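Local coordinates for protein Rab GDP-dissociation inhibitor (Saccharomyces cerevisiae, PDB 2BCG) that inhibits release of GDP from the Rab GTPase SEC4, is essential for yeast secretion, and extracts GDP-bound YPT7 from vacuolar membranes, at residues 198-203 against 217-222. Sequence-based numbering, arbitrary orientation.
Sequences AMALWT and ERILLY
The guanidinium of Arg218 lies flat over one face of the Trp202 indole, planes 15° apart, a cation-pi stack with CZ 3.5 Å from the centroid of the Trp202 six-membered ring; at the edge of the guanidinium, in its plane, lie Ala200 O and Leu201 O. One helical turn further along, the Tyr222 ring takes Met199 CA over one face and Leu201 CD1 at its edge. The stack and the Tyr222 ring hold the end of helix 189-199 and the turn after it against helix 212-229, in the helical part of Rab GDI that holds the geranylgeranyl groups. Leu201, with positive phi, is the first residue past the helix to leave helical backbone angles, and Arg218 catches the turning chain: its NH1 donates an almost straight bond to Ala200 O (2.9 Å, 168°) and a weak, bent one to Leu201 O. Extended from CG to NE, the arginine chain runs past Ala200 and brings CD over the indole as well. Trp202 NE1 hydrogen-bonds to Ser215 OG and Tyr207 stacks on the indole, which probably helps fix the ring. A serine in place of Trp202 would remove the cation-pi surface and would probably leave the Arg218 guanidinium freer to tilt about its bond to Ala200 O. Ala200 CB packs on Ile219 CG1 (3.8 Å), and the bend at chi3 (75°) of Met199 puts CE against Tyr222 CD1 at 4.1 Å; Met199 and Tyr222 both touch a bound geranylgeranyl. Beside Ala198 one water joins the two helices, giving a hydrogen bond to Ala198 O at 2.7 Å and meeting Tyr222 OH at 2.7 Å.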
loop_
_atom_site.group_PDB
_atom_site.type_symbol
_atom_site.label_atom_id
_atom_site.label_comp_id
_atom_site.label_asym_id
_atom_site.label_seq_id
_atom_site.Cartn_x
_atom_site.Cartn_y
_atom_site.Cartn_z
ATOM N N ALA A 198 -2.000 23.370 9.977
ATOM C CA ALA A 198 -1.270 22.299 10.661
ATOM C C ALA A 198 -2.165 21.247 11.292
ATOM O O ALA A 198 -1.691 20.137 11.536
ATOM C CB ALA A 198 -0.318 22.854 11.714
ATOM N N MET A 199 -3.441 21.569 11.569
ATOM C CA MET A 199 -4.341 20.605 12.205
ATOM C C MET A 199 -5.448 20.135 11.272
ATOM O O MET A 199 -5.621 18.904 11.079
ATOM C CB MET A 199 -4.937 21.156 13.516
ATOM C CG MET A 199 -3.877 21.451 14.564
ATOM S SD MET A 199 -4.567 22.045 16.140
ATOM C CE MET A 199 -5.196 20.475 16.770
ATOM N N ALA A 200 -6.166 21.093 10.681
ATOM C CA ALA A 200 -7.210 20.737 9.729
ATOM C C ALA A 200 -6.572 20.327 8.388
ATOM O O ALA A 200 -7.203 19.624 7.573
ATOM C CB ALA A 200 -8.216 21.872 9.563
ATOM N N LEU A 201 -5.315 20.735 8.190
ATOM C CA LEU A 201 -4.539 20.425 6.982
ATOM C C LEU A 201 -5.198 20.890 5.693
ATOM O O LEU A 201 -5.124 20.203 4.656
ATOM C CB LEU A 201 -4.193 18.934 6.925
ATOM C CG LEU A 201 -3.296 18.443 8.060
ATOM C CD1 LEU A 201 -3.397 16.939 8.327
ATOM C CD2 LEU A 201 -1.843 18.922 7.845
ATOM N N TRP A 202 -5.842 22.057 5.745
ATOM C CA TRP A 202 -6.252 22.739 4.528
ATOM C C TRP A 202 -4.993 23.303 3.861
ATOM O O TRP A 202 -4.059 23.711 4.553
ATOM C CB TRP A 202 -7.229 23.887 4.831
ATOM C CG TRP A 202 -8.563 23.484 5.414
ATOM C CD1 TRP A 202 -9.004 23.736 6.685
ATOM C CD2 TRP A 202 -9.639 22.791 4.752
ATOM N NE1 TRP A 202 -10.287 23.245 6.857
ATOM C CE2 TRP A 202 -10.695 22.660 5.693
ATOM C CE3 TRP A 202 -9.816 22.268 3.463
ATOM C CZ2 TRP A 202 -11.910 22.026 5.387
ATOM C CZ3 TRP A 202 -11.041 21.635 3.161
ATOM C CH2 TRP A 202 -12.064 21.525 4.123
ATOM N N THR A 203 -4.951 23.312 2.530
ATOM C CA THR A 203 -3.769 23.779 1.790
ATOM C C THR A 203 -3.947 25.236 1.411
ATOM O O THR A 203 -3.024 25.895 0.895
ATOM C CB THR A 203 -3.504 22.929 0.517
ATOM O OG1 THR A 203 -2.282 23.342 -0.108
ATOM C CG2 THR A 203 -4.606 23.097 -0.464
ATOM N N GLU A 217 -14.605 18.457 11.941
ATOM C CA GLU A 217 -14.292 17.033 11.781
ATOM C C GLU A 217 -12.810 16.761 11.471
ATOM O O GLU A 217 -12.247 15.816 12.026
ATOM C CB GLU A 217 -15.249 16.321 10.803
ATOM C CG GLU A 217 -15.174 16.719 9.322
ATOM C CD GLU A 217 -16.385 16.246 8.473
ATOM O OE1 GLU A 217 -17.274 15.545 9.000
ATOM O OE2 GLU A 217 -16.434 16.561 7.256
ATOM N N ARG A 218 -12.184 17.571 10.607
ATOM C CA ARG A 218 -10.741 17.411 10.307
ATOM C C ARG A 218 -9.870 17.649 11.549
ATOM O O ARG A 218 -8.919 16.909 11.785
ATOM C CB ARG A 218 -10.275 18.321 9.164
ATOM C CG ARG A 218 -10.764 17.996 7.740
ATOM C CD ARG A 218 -10.234 19.103 6.844
ATOM N NE ARG A 218 -10.403 18.898 5.414
ATOM C CZ ARG A 218 -9.440 19.010 4.499
ATOM N NH1 ARG A 218 -8.195 19.348 4.844
ATOM N NH2 ARG A 218 -9.729 18.798 3.218
ATOM N N ILE A 219 -10.186 18.679 12.338
ATOM C CA ILE A 219 -9.453 18.962 13.554
ATOM C C ILE A 219 -9.639 17.854 14.587
ATOM O O ILE A 219 -8.684 17.401 15.211
ATOM C CB ILE A 219 -9.877 20.343 14.136
ATOM C CG1 ILE A 219 -9.527 21.453 13.134
ATOM C CG2 ILE A 219 -9.227 20.569 15.513
ATOM C CD1 ILE A 219 -10.310 22.744 13.370
ATOM N N LEU A 220 -10.888 17.412 14.783
ATOM C CA LEU A 220 -11.121 16.240 15.613
ATOM C C LEU A 220 -10.338 14.997 15.139
ATOM O O LEU A 220 -9.707 14.326 15.972
ATOM C CB LEU A 220 -12.614 15.930 15.674
ATOM C CG LEU A 220 -13.078 14.837 16.632
ATOM C CD1 LEU A 220 -12.744 15.117 18.096
ATOM C CD2 LEU A 220 -14.581 14.683 16.402
ATOM N N LEU A 221 -10.379 14.731 13.826
ATOM C CA LEU A 221 -9.607 13.613 13.208
ATOM C C LEU A 221 -8.116 13.741 13.532
ATOM O O LEU A 221 -7.475 12.762 13.897
ATOM C CB LEU A 221 -9.822 13.542 11.695
ATOM C CG LEU A 221 -8.996 12.485 10.927
ATOM C CD1 LEU A 221 -9.263 11.057 11.429
ATOM C CD2 LEU A 221 -9.196 12.589 9.446
ATOM N N TYR A 222 -7.566 14.947 13.409
ATOM C CA TYR A 222 -6.154 15.154 13.729
ATOM C C TYR A 222 -5.860 14.833 15.186
ATOM O O TYR A 222 -4.898 14.113 15.495
ATOM C CB TYR A 222 -5.750 16.606 13.430
ATOM C CG TYR A 222 -4.271 16.905 13.589
ATOM C CD1 TYR A 222 -3.720 17.121 14.864
ATOM C CD2 TYR A 222 -3.435 16.985 12.463
ATOM C CE1 TYR A 222 -2.350 17.399 15.025
ATOM C CE2 TYR A 222 -2.060 17.260 12.598
ATOM C CZ TYR A 222 -1.532 17.470 13.885
ATOM O OH TYR A 222 -0.178 17.714 14.024
HETATM O O HOH W 1 0.757 19.122 11.965
#